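Local coordinates for protein lysine cyclodeaminase (PDB 5YU3) that converts L-lysine to L-pipecolic acid with loss of ammonia, with bound NAD as cofactor, and also recognises L-ornithine and L-2,4-diaminobutyric acid, at residues 79-84 with 92-97. Residues are numbered along the deposited sequence; the frame is centred on the assembly and turned at random.
Sequences VGYSPA and PTILGT. With NAD (nicotinamide-adenine-dinucleotide), chain F.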
ATOM      1  N   VAL A  79       7.537  -1.393  -2.260  1.00 18.46           N
ATOM      2  CA  VAL A  79       8.870  -1.583  -2.819  1.00 17.04           C
ATOM      3  C   VAL A  79       9.251  -0.370  -3.653  1.00 19.56           C
ATOM      4  O   VAL A  79       8.458   0.126  -4.462  1.00 18.25           O
ATOM      5  CB  VAL A  79       8.938  -2.888  -3.638  1.00 17.14           C
ATOM      6  CG1 VAL A  79       7.826  -2.925  -4.703  1.00 19.27           C
ATOM      7  CG2 VAL A  79      10.316  -3.046  -4.266  1.00 19.00           C
ATOM      8  N   GLY A  80      10.473   0.113  -3.449  1.00 16.07           N
ATOM      9  CA  GLY A  80      11.011   1.197  -4.244  1.00 16.25           C
ATOM     10  C   GLY A  80      11.987   0.701  -5.297  1.00 18.03           C
ATOM     11  O   GLY A  80      12.684  -0.294  -5.106  1.00 16.12           O
ATOM     12  N   TYR A  81      12.014   1.410  -6.422  1.00 14.95           N
ATOM     13  CA  TYR A  81      13.051   1.282  -7.444  1.00 17.23           C
ATOM     14  C   TYR A  81      13.777   2.618  -7.461  1.00 17.64           C
ATOM     15  O   TYR A  81      13.182   3.643  -7.813  1.00 18.35           O
ATOM     16  CB  TYR A  81      12.448   0.952  -8.808  1.00 14.93           C
ATOM     17  CG  TYR A  81      13.365   1.215  -9.986  1.00 15.25           C
ATOM     18  CD1 TYR A  81      14.390   0.330 -10.305  1.00 15.79           C
ATOM     19  CD2 TYR A  81      13.188   2.336 -10.791  1.00 16.48           C
ATOM     20  CE1 TYR A  81      15.231   0.562 -11.404  1.00 16.95           C
ATOM     21  CE2 TYR A  81      14.017   2.572 -11.897  1.00 18.91           C
ATOM     22  CZ  TYR A  81      15.040   1.680 -12.192  1.00 19.77           C
ATOM     23  OH  TYR A  81      15.869   1.898 -13.285  1.00 17.64           O
ATOM     24  N   SER A  82      15.037   2.620  -7.025  1.00 14.59           N
ATOM     25  CA  SER A  82      15.812   3.851  -6.851  1.00 16.14           C
ATOM     26  C   SER A  82      17.210   3.576  -7.377  1.00 18.52           C
ATOM     27  O   SER A  82      18.125   3.229  -6.617  1.00 17.00           O
ATOM     28  CB  SER A  82      15.836   4.293  -5.383  1.00 18.49           C
ATOM     29  OG  SER A  82      14.517   4.308  -4.833  1.00 18.45           O
ATOM     30  N   PRO A  83      17.413   3.726  -8.691  1.00 17.17           N
ATOM     31  CA  PRO A  83      18.617   3.176  -9.332  1.00 17.87           C
ATOM     32  C   PRO A  83      19.909   3.880  -8.968  1.00 19.69           C
ATOM     33  O   PRO A  83      20.981   3.363  -9.312  1.00 20.33           O
ATOM     34  CB  PRO A  83      18.312   3.316 -10.826  1.00 19.35           C
ATOM     35  CG  PRO A  83      17.077   4.343 -10.871  1.00 19.98           C
ATOM     36  CD  PRO A  83      16.434   4.220  -9.727  1.00 15.92           C
ATOM     37  N   ALA A  84      19.861   5.026  -8.301  1.00 18.42           N
ATOM     38  CA  ALA A  84      21.071   5.637  -7.774  1.00 19.95           C
ATOM     39  C   ALA A  84      21.444   5.111  -6.396  1.00 21.66           C
ATOM     40  O   ALA A  84      22.490   5.499  -5.873  1.00 21.39           O
ATOM     41  CB  ALA A  84      20.929   7.162  -7.712  1.00 20.82           C
ATOM     42  N   PRO A  92      20.601  -1.131  -1.931  1.00 16.54           N
ATOM     43  CA  PRO A  92      20.103  -1.769  -3.150  1.00 18.41           C
ATOM     44  C   PRO A  92      19.122  -0.862  -3.872  1.00 20.10           C
ATOM     45  O   PRO A  92      18.387  -0.080  -3.259  1.00 17.63           O
ATOM     46  CB  PRO A  92      19.425  -3.041  -2.638  1.00 19.35           C
ATOM     47  CG  PRO A  92      19.183  -2.725  -1.087  1.00 26.00           C
ATOM     48  CD  PRO A  92      20.115  -1.891  -0.720  1.00 20.48           C
ATOM     49  N   THR A  93      19.141  -0.966  -5.204  1.00 17.22           N
ATOM     50  CA  THR A  93      18.155  -0.267  -6.020  1.00 18.08           C
ATOM     51  C   THR A  93      16.732  -0.657  -5.630  1.00 16.85           C
ATOM     52  O   THR A  93      15.852   0.209  -5.527  1.00 17.84           O
ATOM     53  CB  THR A  93      18.410  -0.572  -7.496  1.00 16.72           C
ATOM     54  OG1 THR A  93      19.607   0.097  -7.904  1.00 16.28           O
ATOM     55  CG2 THR A  93      17.238  -0.106  -8.378  1.00 15.12           C
ATOM     56  N   ILE A  94      16.491  -1.953  -5.431  1.00 15.98           N
ATOM     57  CA  ILE A  94      15.187  -2.477  -5.031  1.00 15.05           C
ATOM     58  C   ILE A  94      15.188  -2.601  -3.510  1.00 18.39           C
ATOM     59  O   ILE A  94      15.935  -3.403  -2.937  1.00 18.61           O
ATOM     60  CB  ILE A  94      14.885  -3.823  -5.704  1.00 14.93           C
ATOM     61  CG1 ILE A  94      14.789  -3.660  -7.234  1.00 18.13           C
ATOM     62  CG2 ILE A  94      13.599  -4.445  -5.132  1.00 17.79           C
ATOM     63  CD1 ILE A  94      13.681  -2.710  -7.695  1.00 17.49           C
ATOM     64  N   LEU A  95      14.337  -1.814  -2.857  1.00 15.14           N
ATOM     65  CA  LEU A  95      14.248  -1.773  -1.403  1.00 17.19           C
ATOM     66  C   LEU A  95      12.777  -1.879  -1.036  1.00 18.00           C
ATOM     67  O   LEU A  95      11.984  -1.017  -1.426  1.00 18.25           O
ATOM     68  CB  LEU A  95      14.862  -0.465  -0.883  1.00 19.59           C
ATOM     69  CG  LEU A  95      15.386  -0.291   0.539  1.00 23.33           C
ATOM     70  CD1 LEU A  95      16.162  -1.527   0.980  1.00 24.23           C
ATOM     71  CD2 LEU A  95      16.248   0.973   0.596  1.00 18.11           C
ATOM     72  N   GLY A  96      12.405  -2.923  -0.298  1.00 15.97           N
ATOM     73  CA  GLY A  96      10.998  -3.106   0.008  1.00 16.10           C
ATOM     74  C   GLY A  96      10.755  -4.001   1.206  1.00 17.97           C
ATOM     75  O   GLY A  96      11.684  -4.553   1.802  1.00 15.55           O
ATOM     76  N   THR A  97       9.472  -4.142   1.538  1.00 17.50           N
ATOM     77  CA  THR A  97       9.002  -4.944   2.662  1.00 18.78           C
ATOM     78  C   THR A  97       7.678  -5.591   2.271  1.00 19.18           C
ATOM     79  O   THR A  97       6.975  -5.109   1.382  1.00 18.17           O
ATOM     80  CB  THR A  97       8.839  -4.081   3.927  1.00 22.80           C
ATOM     81  OG1 THR A  97       8.319  -2.804   3.559  1.00 22.17           O
ATOM     82  CG2 THR A  97      10.187  -3.864   4.622  1.00 21.16           C
TER
HETATM   83  PA  NAD F 402      20.503  -2.875  -9.926  1.00 17.23           P
HETATM   84  O1A NAD F 402      20.662  -1.391  -9.818  1.00 14.49           O
HETATM   85  O2A NAD F 402      21.067  -3.776  -8.844  1.00 17.31           O
HETATM   86  O5B NAD F 402      21.201  -3.355 -11.294  1.00 16.86           O
HETATM   87  C5B NAD F 402      20.820  -2.758 -12.539  1.00 15.14           C
HETATM   88  C4B NAD F 402      22.059  -2.779 -13.422  1.00 18.06           C
HETATM   89  O4B NAD F 402      21.704  -2.359 -14.742  1.00 17.93           O
HETATM   90  C3B NAD F 402      23.121  -1.789 -12.934  1.00 16.62           C
HETATM   91  O3B NAD F 402      24.350  -2.488 -12.636  1.00 19.53           O
HETATM   92  C2B NAD F 402      23.295  -0.833 -14.102  1.00 17.75           C
HETATM   93  O2B NAD F 402      24.637  -0.393 -14.297  1.00 20.57           O
HETATM   94  C1B NAD F 402      22.842  -1.686 -15.266  1.00 18.05           C
HETATM   95  N9A NAD F 402      22.437  -0.969 -16.494  1.00 17.83           N
HETATM   96  C8A NAD F 402      21.789   0.213 -16.607  1.00 19.93           C
HETATM   97  N7A NAD F 402      21.579   0.515 -17.928  1.00 17.46           N
HETATM   98  C5A NAD F 402      22.101  -0.500 -18.657  1.00 17.36           C
HETATM   99  C6A NAD F 402      22.241  -0.841 -20.085  1.00 17.08           C
HETATM  100  N6A NAD F 402      21.755  -0.020 -21.047  1.00 19.49           N
HETATM  101  N1A NAD F 402      22.842  -2.011 -20.395  1.00 18.69           N
HETATM  102  C2A NAD F 402      23.337  -2.859 -19.474  1.00 19.09           C
HETATM  103  N3A NAD F 402      23.261  -2.608 -18.156  1.00 17.27           N
HETATM  104  C4A NAD F 402      22.662  -1.471 -17.706  1.00 18.51           C
HETATM  105  O3  NAD F 402      18.914  -3.170 -10.090  1.00 15.95           O
HETATM  106  PN  NAD F 402      18.181  -4.592 -10.058  1.00 15.48           P
HETATM  107  O1N NAD F 402      19.094  -5.619 -10.688  1.00 15.26           O
HETATM  108  O2N NAD F 402      17.643  -4.807  -8.659  1.00 14.77           O
HETATM  109  O5D NAD F 402      16.901  -4.333 -11.003  1.00 15.95           O
HETATM  110  C5D NAD F 402      17.055  -4.271 -12.422  1.00 17.58           C
HETATM  111  C4D NAD F 402      15.675  -4.111 -13.061  1.00 13.84           C
HETATM  112  O4D NAD F 402      14.837  -5.205 -12.690  1.00 15.61           O
HETATM  113  C3D NAD F 402      14.965  -2.859 -12.576  1.00 17.91           C
HETATM  114  O3D NAD F 402      14.213  -2.300 -13.676  1.00 17.09           O
HETATM  115  C2D NAD F 402      13.984  -3.391 -11.554  1.00 15.50           C
HETATM  116  O2D NAD F 402      12.884  -2.503 -11.314  1.00 16.79           O
HETATM  117  C1D NAD F 402      13.587  -4.687 -12.230  1.00 16.39           C
HETATM  118  N1N NAD F 402      12.940  -5.666 -11.366  1.00 15.63           N
HETATM  119  C2N NAD F 402      12.012  -6.463 -11.914  1.00 16.08           C
HETATM  120  C3N NAD F 402      11.350  -7.417 -11.154  1.00 16.30           C
HETATM  121  C7N NAD F 402      10.338  -8.291 -11.817  1.00 16.72           C
HETATM  122  O7N NAD F 402       9.584  -8.968 -11.149  1.00 15.43           O
HETATM  123  N7N NAD F 402      10.321  -8.338 -13.161  1.00 14.79           N
HETATM  124  C4N NAD F 402      11.679  -7.580  -9.805  1.00 17.82           C
HETATM  125  C5N NAD F 402      12.670  -6.756  -9.274  1.00 15.91           C
HETATM  126  C6N NAD F 402      13.300  -5.804 -10.077  1.00 16.73           C
HETATM  127  O   HOH W   1      14.309   1.858  -3.585  1.00 16.23           O
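The Tyr81 ring meets Ile94 CD1 at its edge, near the ring plane, and carries Pro83 CD over one face, 3.6 Å above the plane. Thr93 CG2 comes in obliquely, 3.5 Å from Tyr81 CD1, and O2D of the NAD nicotinamide ribose approaches the same atom, also obliquely, at 3.4 Å. With CG anti to the backbone N (chi1 162°), the ring runs alongside Thr93, whose OG1 donates a short 2.6 Å hydrogen bond to NAD O1A on the pyrophosphate. Ile94 CG1 lies against the other phosphate, while Ile94 CG2 meets Val79 CG2 at 3.7 Å. An alanine in place of Tyr81 would probably open a gap beside the nicotinamide ribose and strip the Thr93 methyl of its ring neighbour, though Ile94 CD1 would keep the CB it meets. Beneath these side chains the backbones pair antiparallel: Gly80 N reaches Leu95 O at 2.8 Å, nearly straight at 178°, and Leu95 N returns to Gly80 O. Beyond the strand end, Ser82 N binds Thr93 O, and a water links that oxygen to Ser82 OG, which Arg54 also holds. Val79 touches the bound proline. Adjacent antiparallel strands 73-81 and 94-102, with Thr93 just before the second, thus join the proline and NAD sites in this ornithine cyclodeaminase/mu-crystallin family enzyme.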